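Beta-galactoside alpha-2,6-sialyltransferase (Photobacterium sp., PDB 2Z4T) probably transfers sialic acid from the donor CMP-sialic acid to a galactoside acceptor such as lactose in alpha-2,6 linkage, using a GT-B fold. Local coordinates at residues Val185-Ala188 with Gln189-Arg193; Thr33-Asp36 with Glu37-Val40; Ala366-His369 with Glu370-Tyr373; Tyr241-Arg244 with Asp245-Asn248; Tyr259-Asp262 with Val263-Ile267. One frame throughout, in Å; residues are numbered along the deposited sequence. Where two conformers were deposited one is given.

Contact 1 (Val185-Ala188 with Gln189-Arg193)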
# COMPACT_ATOMS: atom_id res chain seq x y z
N VAL A 185 -15.89 12.87 -7.80
CA VAL A 185 -16.88 13.94 -7.83
C VAL A 185 -18.28 13.38 -8.04
O VAL A 185 -19.23 13.81 -7.37
CB VAL A 185 -16.55 15.01 -8.89
CG1 VAL A 185 -17.76 15.92 -9.16
CG2 VAL A 185 -15.34 15.80 -8.44
N LYS A 186 -18.40 12.41 -8.95
CA LYS A 186 -19.69 11.78 -9.21
C LYS A 186 -20.23 11.11 -7.95
O LYS A 186 -21.42 11.22 -7.67
CB LYS A 186 -19.60 10.82 -10.40
CG LYS A 186 -19.26 11.54 -11.71
CD LYS A 186 -19.17 10.61 -12.91
CE LYS A 186 -18.55 11.34 -14.10
NZ LYS A 186 -18.98 10.77 -15.41
N GLN A 187 -19.38 10.45 -7.17
CA GLN A 187 -19.84 9.86 -5.91
C GLN A 187 -20.36 10.93 -4.93
O GLN A 187 -21.37 10.71 -4.26
CB GLN A 187 -18.77 8.99 -5.21
CG GLN A 187 -18.27 7.80 -6.02
CD GLN A 187 -19.40 6.88 -6.50
OE1 GLN A 187 -19.61 6.71 -7.71
NE2 GLN A 187 -20.14 6.30 -5.56
N ALA A 188 -19.67 12.06 -4.87
CA ALA A 188 -20.03 13.17 -3.98
C ALA A 188 -21.36 13.77 -4.40
O ALA A 188 -22.14 14.22 -3.55
CB ALA A 188 -18.95 14.24 -4.01
N GLN A 189 -21.62 13.78 -5.71
CA GLN A 189 -22.84 14.34 -6.26
C GLN A 189 -24.03 13.42 -6.06
O GLN A 189 -25.16 13.86 -6.03
CB GLN A 189 -22.67 14.59 -7.75
CG GLN A 189 -22.13 15.95 -8.09
CD GLN A 189 -21.53 16.01 -9.48
OE1 GLN A 189 -21.05 17.05 -9.91
NE2 GLN A 189 -21.54 14.88 -10.19
N THR A 190 -23.74 12.14 -5.91
CA THR A 190 -24.71 11.07 -6.09
C THR A 190 -25.09 10.40 -4.77
O THR A 190 -26.19 9.91 -4.62
CB THR A 190 -24.13 10.07 -7.14
OG1 THR A 190 -24.52 10.52 -8.45
CG2 THR A 190 -24.56 8.62 -6.93
N LYS A 191 -24.18 10.40 -3.80
CA LYS A 191 -24.43 9.78 -2.52
C LYS A 191 -24.94 10.80 -1.51
O LYS A 191 -24.44 11.94 -1.44
CB LYS A 191 -23.16 9.08 -2.02
CG LYS A 191 -22.72 7.92 -2.91
CD LYS A 191 -23.86 6.93 -3.05
CE LYS A 191 -23.35 5.55 -3.41
NZ LYS A 191 -22.97 5.51 -4.84
N HIS A 192 -25.93 10.43 -0.71
CA HIS A 192 -26.44 11.50 0.13
C HIS A 192 -25.57 11.90 1.31
O HIS A 192 -25.54 13.10 1.62
CB HIS A 192 -27.96 11.49 0.33
CG HIS A 192 -28.67 12.07 -0.85
ND1 HIS A 192 -29.20 13.34 -0.85
CD2 HIS A 192 -28.83 11.60 -2.11
CE1 HIS A 192 -29.70 13.61 -2.04
NE2 HIS A 192 -29.49 12.57 -2.82
N ARG A 193 -24.82 10.97 1.89
CA ARG A 193 -23.72 11.28 2.80
C ARG A 193 -22.60 10.34 2.32
O ARG A 193 -22.90 9.26 1.81
CB ARG A 193 -24.08 11.04 4.27
CG ARG A 193 -24.52 9.60 4.56
CD ARG A 193 -24.85 9.34 6.01
NE ARG A 193 -25.48 8.02 6.16
CZ ARG A 193 -25.36 7.23 7.23
NH1 ARG A 193 -24.60 7.61 8.27
NH2 ARG A 193 -25.97 6.05 7.26

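Contact 2 (Thr33-Asp36 with Glu37-Val40)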
# COMPACT_ATOMS: atom_id res chain seq x y z
N THR A 33 -25.54 -5.80 5.54
CA THR A 33 -25.11 -4.42 5.54
C THR A 33 -24.89 -4.07 4.08
O THR A 33 -24.45 -4.94 3.35
CB THR A 33 -23.66 -4.37 6.18
OG1 THR A 33 -23.65 -4.98 7.47
CG2 THR A 33 -23.11 -2.95 6.30
N ILE A 34 -25.11 -2.88 3.53
CA ILE A 34 -26.24 -2.02 3.16
C ILE A 34 -26.00 -0.57 3.46
O ILE A 34 -25.83 -0.15 4.60
CB ILE A 34 -27.71 -2.56 2.94
CG1 ILE A 34 -28.71 -2.01 3.97
CG2 ILE A 34 -27.74 -4.05 2.63
CD1 ILE A 34 -30.15 -2.17 3.54
N ILE A 35 -25.88 0.18 2.37
CA ILE A 35 -25.68 1.62 2.42
C ILE A 35 -26.96 2.35 2.06
O ILE A 35 -27.86 1.77 1.44
CB ILE A 35 -24.56 2.07 1.48
CG1 ILE A 35 -24.94 1.79 0.01
CG2 ILE A 35 -23.27 1.39 1.85
CD1 ILE A 35 -24.05 2.50 -1.01
N ASP A 36 -27.03 3.63 2.44
CA ASP A 36 -28.17 4.49 2.15
C ASP A 36 -28.61 4.32 0.71
O ASP A 36 -27.79 4.37 -0.20
CB ASP A 36 -27.81 5.96 2.43
CG ASP A 36 -27.50 6.22 3.91
OD1 ASP A 36 -27.72 7.37 4.36
OD2 ASP A 36 -27.03 5.29 4.62
N GLU A 37 -29.91 4.11 0.51
CA GLU A 37 -30.55 4.06 -0.83
C GLU A 37 -30.26 2.79 -1.59
O GLU A 37 -30.69 2.64 -2.74
CB GLU A 37 -30.22 5.30 -1.71
CG GLU A 37 -30.21 6.57 -0.90
CD GLU A 37 -30.40 7.80 -1.73
OE1 GLU A 37 -29.41 8.54 -1.92
OE2 GLU A 37 -31.53 8.05 -2.16
N GLU A 38 -29.55 1.86 -0.97
CA GLU A 38 -29.30 0.59 -1.59
C GLU A 38 -30.61 -0.21 -1.64
O GLU A 38 -31.38 -0.24 -0.67
CB GLU A 38 -28.21 -0.20 -0.88
CG GLU A 38 -27.84 -1.51 -1.57
CD GLU A 38 -26.70 -2.26 -0.89
OE1 GLU A 38 -25.91 -1.61 -0.14
OE2 GLU A 38 -26.59 -3.49 -1.10
N TYR A 39 -30.85 -0.80 -2.81
CA TYR A 39 -31.94 -1.70 -3.06
C TYR A 39 -31.57 -3.10 -2.55
O TYR A 39 -30.43 -3.57 -2.73
CB TYR A 39 -32.26 -1.73 -4.56
CG TYR A 39 -33.28 -2.79 -4.92
CD1 TYR A 39 -32.89 -3.97 -5.55
CD2 TYR A 39 -34.63 -2.62 -4.58
CE1 TYR A 39 -33.82 -4.95 -5.87
CE2 TYR A 39 -35.58 -3.61 -4.89
CZ TYR A 39 -35.15 -4.77 -5.54
OH TYR A 39 -36.06 -5.76 -5.84
N VAL A 40 -32.53 -3.75 -1.91
CA VAL A 40 -32.34 -5.08 -1.37
C VAL A 40 -33.50 -5.93 -1.80
O VAL A 40 -34.66 -5.52 -1.69
CB VAL A 40 -32.34 -5.11 0.17
CG1 VAL A 40 -31.87 -6.45 0.68
CG2 VAL A 40 -31.48 -4.00 0.75
O HOH W 1 -24.70 -5.09 0.58

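Contact 3 (Ala366-His369 with Glu370-Tyr373)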
# COMPACT_ATOMS: atom_id res chain seq x y z
N ALA A 366 15.13 8.81 -13.80
CA ALA A 366 15.51 9.99 -14.59
C ALA A 366 16.96 9.90 -15.12
O ALA A 366 17.69 10.90 -15.12
CB ALA A 366 15.32 11.28 -13.77
N GLY A 367 17.38 8.72 -15.56
CA GLY A 367 18.72 8.52 -16.09
C GLY A 367 18.86 7.32 -17.00
O GLY A 367 19.82 6.55 -16.88
N ASN A 368 17.93 7.14 -17.93
CA ASN A 368 18.03 6.05 -18.89
C ASN A 368 19.39 5.85 -19.56
O ASN A 368 19.81 4.71 -19.82
CB ASN A 368 16.91 6.13 -19.94
CG ASN A 368 15.57 5.67 -19.38
OD1 ASN A 368 15.47 5.22 -18.23
ND2 ASN A 368 14.53 5.77 -20.19
N HIS A 369 20.09 6.95 -19.82
CA HIS A 369 21.45 6.89 -20.37
C HIS A 369 22.44 6.12 -19.45
O HIS A 369 23.52 5.71 -19.88
CB HIS A 369 21.97 8.31 -20.67
CG HIS A 369 22.16 9.16 -19.44
ND1 HIS A 369 23.36 9.24 -18.77
CD2 HIS A 369 21.30 9.96 -18.78
CE1 HIS A 369 23.24 10.07 -17.74
NE2 HIS A 369 21.99 10.52 -17.73
N GLU A 370 22.05 5.92 -18.19
CA GLU A 370 22.90 5.28 -17.20
C GLU A 370 22.67 3.78 -16.99
O GLU A 370 23.43 3.14 -16.27
CB GLU A 370 22.69 5.95 -15.83
CG GLU A 370 23.23 7.35 -15.68
CD GLU A 370 23.58 7.67 -14.24
OE1 GLU A 370 24.78 7.54 -13.88
OE2 GLU A 370 22.67 8.01 -13.45
N ARG A 371 21.64 3.20 -17.59
CA ARG A 371 21.24 1.88 -17.13
C ARG A 371 22.09 0.68 -17.59
O ARG A 371 22.11 -0.36 -16.92
CB ARG A 371 19.72 1.65 -17.23
CG ARG A 371 19.14 1.52 -18.58
CD ARG A 371 17.83 2.31 -18.69
NE ARG A 371 17.73 2.77 -20.07
CZ ARG A 371 16.69 2.61 -20.87
NH1 ARG A 371 15.55 2.07 -20.44
NH2 ARG A 371 16.79 3.06 -22.11
N GLU A 372 22.84 0.85 -18.67
CA GLU A 372 23.76 -0.22 -19.05
C GLU A 372 24.93 -0.25 -18.08
O GLU A 372 25.44 -1.32 -17.72
CB GLU A 372 24.23 -0.10 -20.49
CG GLU A 372 23.08 -0.29 -21.47
CD GLU A 372 23.48 -0.14 -22.92
OE1 GLU A 372 24.46 0.58 -23.22
OE2 GLU A 372 22.79 -0.76 -23.77
N TYR A 373 25.33 0.94 -17.64
CA TYR A 373 26.42 1.11 -16.69
C TYR A 373 25.97 0.53 -15.34
O TYR A 373 26.76 -0.12 -14.64
CB TYR A 373 26.78 2.59 -16.58
CG TYR A 373 27.62 2.92 -15.39
CD1 TYR A 373 28.95 2.49 -15.29
CD2 TYR A 373 27.10 3.67 -14.34
CE1 TYR A 373 29.73 2.79 -14.18
CE2 TYR A 373 27.88 3.98 -13.20
CZ TYR A 373 29.18 3.54 -13.14
OH TYR A 373 29.95 3.84 -12.03
O HOH W 2 19.80 3.61 -22.29
O HOH W 3 21.91 2.86 -20.89

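Contact 4 (Tyr241-Arg244 with Asp245-Asn248)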
# COMPACT_ATOMS: atom_id res chain seq x y z
N TYR A 241 16.77 14.74 5.41
CA TYR A 241 18.18 14.98 5.66
C TYR A 241 18.63 16.36 5.19
O TYR A 241 19.40 17.05 5.88
CB TYR A 241 19.05 13.94 4.98
CG TYR A 241 20.52 14.20 5.15
CD1 TYR A 241 21.19 13.77 6.29
CD2 TYR A 241 21.24 14.90 4.17
CE1 TYR A 241 22.55 14.02 6.46
CE2 TYR A 241 22.61 15.15 4.32
CZ TYR A 241 23.25 14.70 5.47
OH TYR A 241 24.60 14.94 5.64
N ASN A 242 18.18 16.76 4.00
CA ASN A 242 18.45 18.13 3.55
C ASN A 242 17.70 19.19 4.35
O ASN A 242 18.23 20.27 4.61
CB ASN A 242 18.16 18.28 2.05
CG ASN A 242 19.15 17.48 1.21
OD1 ASN A 242 20.32 17.39 1.57
ND2 ASN A 242 18.68 16.89 0.12
N TRP A 243 16.48 18.85 4.75
CA TRP A 243 15.61 19.80 5.42
C TRP A 243 16.04 20.08 6.86
O TRP A 243 15.55 21.03 7.50
CB TRP A 243 14.18 19.29 5.38
CG TRP A 243 13.16 20.37 5.53
CD1 TRP A 243 12.75 21.26 4.57
CD2 TRP A 243 12.41 20.67 6.70
NE1 TRP A 243 11.79 22.08 5.08
CE2 TRP A 243 11.55 21.74 6.38
CE3 TRP A 243 12.36 20.11 7.98
CZ2 TRP A 243 10.66 22.29 7.31
CZ3 TRP A 243 11.46 20.66 8.91
CH2 TRP A 243 10.63 21.74 8.57
N ARG A 244 16.99 19.26 7.35
CA ARG A 244 17.62 19.53 8.64
C ARG A 244 18.18 20.95 8.68
O ARG A 244 18.15 21.58 9.75
CB ARG A 244 18.73 18.52 8.93
CG ARG A 244 18.25 17.11 9.20
CD ARG A 244 19.45 16.19 9.41
NE ARG A 244 20.56 16.61 8.55
CZ ARG A 244 21.84 16.51 8.87
NH1 ARG A 244 22.19 15.97 10.03
NH2 ARG A 244 22.77 16.95 8.02
N ASP A 245 18.65 21.46 7.54
CA ASP A 245 19.29 22.79 7.49
C ASP A 245 18.31 23.95 7.70
O ASP A 245 18.72 25.06 8.05
CB ASP A 245 20.03 23.04 6.15
CG ASP A 245 21.15 22.03 5.87
OD1 ASP A 245 21.57 21.27 6.79
OD2 ASP A 245 21.61 21.99 4.71
N THR A 246 17.03 23.69 7.50
CA THR A 246 16.03 24.75 7.54
C THR A 246 16.13 25.60 8.81
O THR A 246 16.03 25.07 9.92
CB THR A 246 14.61 24.16 7.40
OG1 THR A 246 14.59 23.27 6.29
CG2 THR A 246 13.59 25.24 7.16
N LEU A 247 16.34 26.90 8.64
CA LEU A 247 16.11 27.88 9.72
C LEU A 247 14.62 27.98 9.99
O LEU A 247 13.81 27.91 9.06
CB LEU A 247 16.55 29.29 9.32
CG LEU A 247 17.94 29.59 8.80
CD1 LEU A 247 18.08 31.09 8.69
CD2 LEU A 247 19.02 28.99 9.70
N ASN A 248 14.25 28.17 11.26
CA ASN A 248 12.87 28.46 11.62
C ASN A 248 11.93 27.39 11.08
O ASN A 248 10.95 27.69 10.40
CB ASN A 248 12.50 29.87 11.12
CG ASN A 248 13.30 30.97 11.83
OD1 ASN A 248 13.18 31.17 13.06
ND2 ASN A 248 14.11 31.71 11.08
O HOH W 4 21.71 18.67 5.68

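Contact 5 (Tyr259-Asp262 with Val263-Ile267)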
# COMPACT_ATOMS: atom_id res chain seq x y z
N TYR A 259 -0.64 27.64 3.22
CA TYR A 259 -0.44 27.49 1.80
C TYR A 259 -1.31 26.35 1.29
O TYR A 259 -2.11 26.54 0.36
CB TYR A 259 1.03 27.24 1.46
CG TYR A 259 1.22 26.84 0.02
CD1 TYR A 259 1.19 27.79 -1.00
CD2 TYR A 259 1.40 25.50 -0.32
CE1 TYR A 259 1.35 27.39 -2.34
CE2 TYR A 259 1.56 25.11 -1.63
CZ TYR A 259 1.54 26.05 -2.63
OH TYR A 259 1.71 25.62 -3.93
N LEU A 260 -1.17 25.19 1.94
CA LEU A 260 -1.93 23.99 1.59
C LEU A 260 -3.43 24.26 1.73
O LEU A 260 -4.21 23.94 0.83
CB LEU A 260 -1.50 22.77 2.43
CG LEU A 260 -2.10 21.40 2.10
CD1 LEU A 260 -1.82 21.02 0.66
CD2 LEU A 260 -1.59 20.30 3.02
N GLU A 261 -3.82 24.87 2.85
CA GLU A 261 -5.21 25.26 3.07
C GLU A 261 -5.77 26.15 1.95
O GLU A 261 -6.87 25.91 1.48
CB GLU A 261 -5.38 25.96 4.42
CG GLU A 261 -6.85 26.00 4.85
CD GLU A 261 -7.04 26.42 6.29
OE1 GLU A 261 -6.12 27.07 6.85
OE2 GLU A 261 -8.10 26.08 6.85
N ASP A 262 -5.00 27.16 1.54
CA ASP A 262 -5.41 28.09 0.50
C ASP A 262 -5.50 27.45 -0.88
O ASP A 262 -6.35 27.84 -1.69
CB ASP A 262 -4.46 29.30 0.44
CG ASP A 262 -4.63 30.22 1.63
OD1 ASP A 262 -5.67 30.13 2.34
OD2 ASP A 262 -3.71 31.03 1.87
N VAL A 263 -4.60 26.51 -1.15
CA VAL A 263 -4.61 25.78 -2.42
C VAL A 263 -5.89 24.93 -2.51
O VAL A 263 -6.62 25.02 -3.50
CB VAL A 263 -3.32 24.94 -2.59
CG1 VAL A 263 -3.48 23.90 -3.67
CG2 VAL A 263 -2.11 25.83 -2.88
N ILE A 264 -6.17 24.15 -1.47
CA ILE A 264 -7.40 23.35 -1.40
C ILE A 264 -8.69 24.21 -1.45
O ILE A 264 -9.65 23.85 -2.13
CB ILE A 264 -7.37 22.40 -0.18
CG1 ILE A 264 -6.29 21.32 -0.36
CG2 ILE A 264 -8.74 21.75 0.03
CD1 ILE A 264 -5.88 20.56 0.90
N ASN A 265 -8.70 25.34 -0.74
CA ASN A 265 -9.80 26.30 -0.83
C ASN A 265 -9.93 27.01 -2.18
O ASN A 265 -10.95 27.63 -2.46
CB ASN A 265 -9.68 27.38 0.27
CG ASN A 265 -10.18 26.90 1.61
OD1 ASN A 265 -11.10 26.08 1.68
ND2 ASN A 265 -9.59 27.41 2.68
N GLY A 266 -8.89 26.94 -2.99
CA GLY A 266 -8.89 27.58 -4.29
C GLY A 266 -8.50 29.04 -4.22
O GLY A 266 -8.46 29.71 -5.26
N ILE A 267 -8.21 29.53 -3.02
CA ILE A 267 -7.82 30.93 -2.80
C ILE A 267 -6.45 31.23 -3.42
O ILE A 267 -6.22 32.31 -3.93
CB ILE A 267 -7.78 31.32 -1.30
CG1 ILE A 267 -9.19 31.28 -0.68
CG2 ILE A 267 -7.11 32.70 -1.10
CD1 ILE A 267 -9.25 31.60 0.84

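Contact 1 (Val185-Ala188 with Gln189-Arg193)
V185 and Q189 meet one helical turn apart, their side chains crossing at a slant. The Q189 chain, extended beyond CG, runs back along the helix, so that OE1 comes to 3.6 Å from CG1 of V185. That methyl stands anti to the backbone N of V185 (chi1 165°), which turns it to the flank where the amide passes. Meanwhile NE2 of Q189 lies 3.7 Å from CA of K186, and the glutamine chain thus lies along the surface of the helix's last turn.

A second pair, Q187 and K191, runs side by side in the same direction. Both chains bend at chi2, and CG of K191 rests 3.4 Å from the backbone O of Q187.

Underneath, the helix is closing. The amide N of Q189 bonds to O of V185 at 2.9 Å, and N of K191 bonds to O of Q187 at 2.9 Å, with a weak bond from N of T190 to the same oxygen. K191 is the first residue to leave helical angles.

This is the C-terminal end of helix 178-190, at the surface of the chain: V185 and A188 pack on helix 205-216, while K191 leans on P115 of strand 103-122.

Contact 2 (Thr33-Asp36 with Glu37-Val40)
I35 and E38 are the first and last residues of a type II beta turn, with D36 and E37 at its corners, that links strand 26-35 to strand 39-42 in the immunoglobulin-like beta-sandwich domain. The turn is closed by the amide N of E38, which bonds to O of I35 at 2.9 Å.

E38 also reaches back with its side chain. CB sits 3.1 Å from O of I35 and also faces CG1 of I35. From there CG is anti to the backbone N (chi1 -176°) and the chain stays extended, which carries the carboxylate past the turn to the strand before it. CD comes to rest 4.0 Å from CB of I34. OE1 takes the amide N-H of I35 at 3.1 Å in a nearly straight bond of 167°, met on the anti side and 32° out of the carboxylate plane. The same oxygen has CG1 of I35 against it, the two side chains crossing at about a right angle.

Deeper in, I34 packs on L110 and V112 of strand 103-122, and its CD1 meets CG2 of V40 at 3.6 Å, again roughly at right angles. D36 points elsewhere, to the amide of L84 and to R193. At the far tip of E38, OE2 accepts from a water 3.0 Å away that also donates to O of T33, at 2.8 Å.

Contact 3 (Ala366-His369 with Glu370-Tyr373)
E370, N368 and R371 carry most of this contact. E370 swings its CG over one face of the H369 imidazole, 3.4 Å from CE1, and the two side chains run alongside each other with ring and carboxylate planes 23° apart. CG of H369 sits between its own backbone N and carbonyl carbon (chi1 66°), which brings the ring back over the chain beside E370. CB of E370 lies 3.1 Å from O of G367, and that oxygen also takes the amide N-H of E370 at 2.7 Å, the donor standing well above the carbonyl plane.

These residues form the entry into helix 371-386, which follows the loop after strand 356-360 in the parallel six-stranded sheet of the GT-B fold. A366, within this loop, belongs to the glycan pocket, and the N368 side chain is about 7 Å from the bound glucose unit of the lactose acceptor.

In the conformer described here, one of two modelled, R371 folds back over N368 on the other flank. Its chain bends at chi2 and chi3 and lays the guanidinium flat on the asparagine amide, the two planes only 10° apart and CG of N368 3.5 Å above the centre of the group. From this position NE donates to O of N368 at 2.9 Å, while the amide N of R371 reaches the same oxygen from the opposite face of the carbonyl plane at 3.3 Å. Two waters donate to it as well. One of them also accepts from NH2 of R371, and the other from the amide N of E372. Further along the arginine, I410 and I411 of helix 410-417 lie against the side chain.

Contact 4 (Tyr241-Arg244 with Asp245-Asn248)
The backbone O of W243 is gripped twice by T246. The hydroxyl OG1 donates to it at 2.7 Å and the amide N at 3.0 Å, both from the same face of the carbonyl plane; the hydroxyl is tilted 23° from that plane and the amide stands much farther above it. The N-H bond spans the type I turn from W243 to T246.

T246 is also held over the indole, with OG1 3.1 Å above its plane toward the rim. CB lies 4.1 Å from the centroid of the five-membered ring, only 12° off the ring normal, a CH-pi contact over the face. With CG anti to its backbone N (chi1 -157°), the tryptophan lays that face under the threonine, and the two side chains meet at a slant. K249 and L253 of helix 249-265 and L304 also touch the indole side chain.

R244, the next residue, bends at chi3 and reaches back to bring NE to O of Y241 at 2.9 Å, within the carbonyl plane and on a lone pair. The Y241 ring meets one face of the guanidinium through CE1. A water in the guanidinium plane accepts from NH2 of R244, and donates both to O of Y241 and to OD1 of D245, so the water bridges the two side chains, whose charged atoms do not touch directly. The remaining N, NH1, bonds to E301.

After helix 234-243 a type I turn leads toward helix 249-265, and R244 sits beside a magnesium site: its side chain is about 4 Å from the ion, whose site includes E301 and S303.

Contact 5 (Tyr259-Asp262 with Val263-Ile267)
The Y259 ring carries V263 on one face: CG2 stands 3.7 Å above the ring plane, shifted toward the rim, and 19° off the normal through the centroid, a CH-pi contact. Its nearest ring atom is CZ, at 3.7 Å. This methyl is anti to the carbonyl carbon of V263, which places it over the ring one turn back. The tyrosine hydroxyl is held by the O of D270 and the N of N273.

The side chains of E261 and N265 run alongside each other, carboxylate and amide planes 24° apart; they touch through CG of E261, 3.8 Å from ND2 of N265, while OE1 of E261 makes a salt bridge with K257.

Between them L260 and I264 meet on the buried side at 4.1 Å from CG of L260 to CD1 of I264, both against W282, with L260 also on V210.

Backbone bonds of the usual helical kind tie each residue of 259-261 to the one four places on. The last of them, from N of N265 to O of E261, precedes G266. There phi turns positive, and N of G266 bonds to O of V263 at 3.0 Å, while N of I267 makes a weak bond to O of D262. This Schellman motif ends helix 249-265.

In the fold
All five contacts are local, in the chain order 2, 1, 4, 5, 3. Contacts 1, 3 and 4 lie at the surface, while contacts 2 and 5 are partly buried and include apolar pairs. Contacts 1 and 5 close helices, contact 4 forms the turn after one and contact 3 leads into one, whereas contact 2 is a turn between strands. Contacts 1 and 2 touch directly: the salt bridge from R193 to D36 joins the sialyltransferase family region to the beta-sandwich. Contacts 4 and 5 bracket helix 249-265, with nearest atoms about 12 Å apart. Contacts 3 and 4 lie near ligand or magnesium sites and rely on arginine and water, while contacts 1, 2 and 5 lie away from the annotated sites.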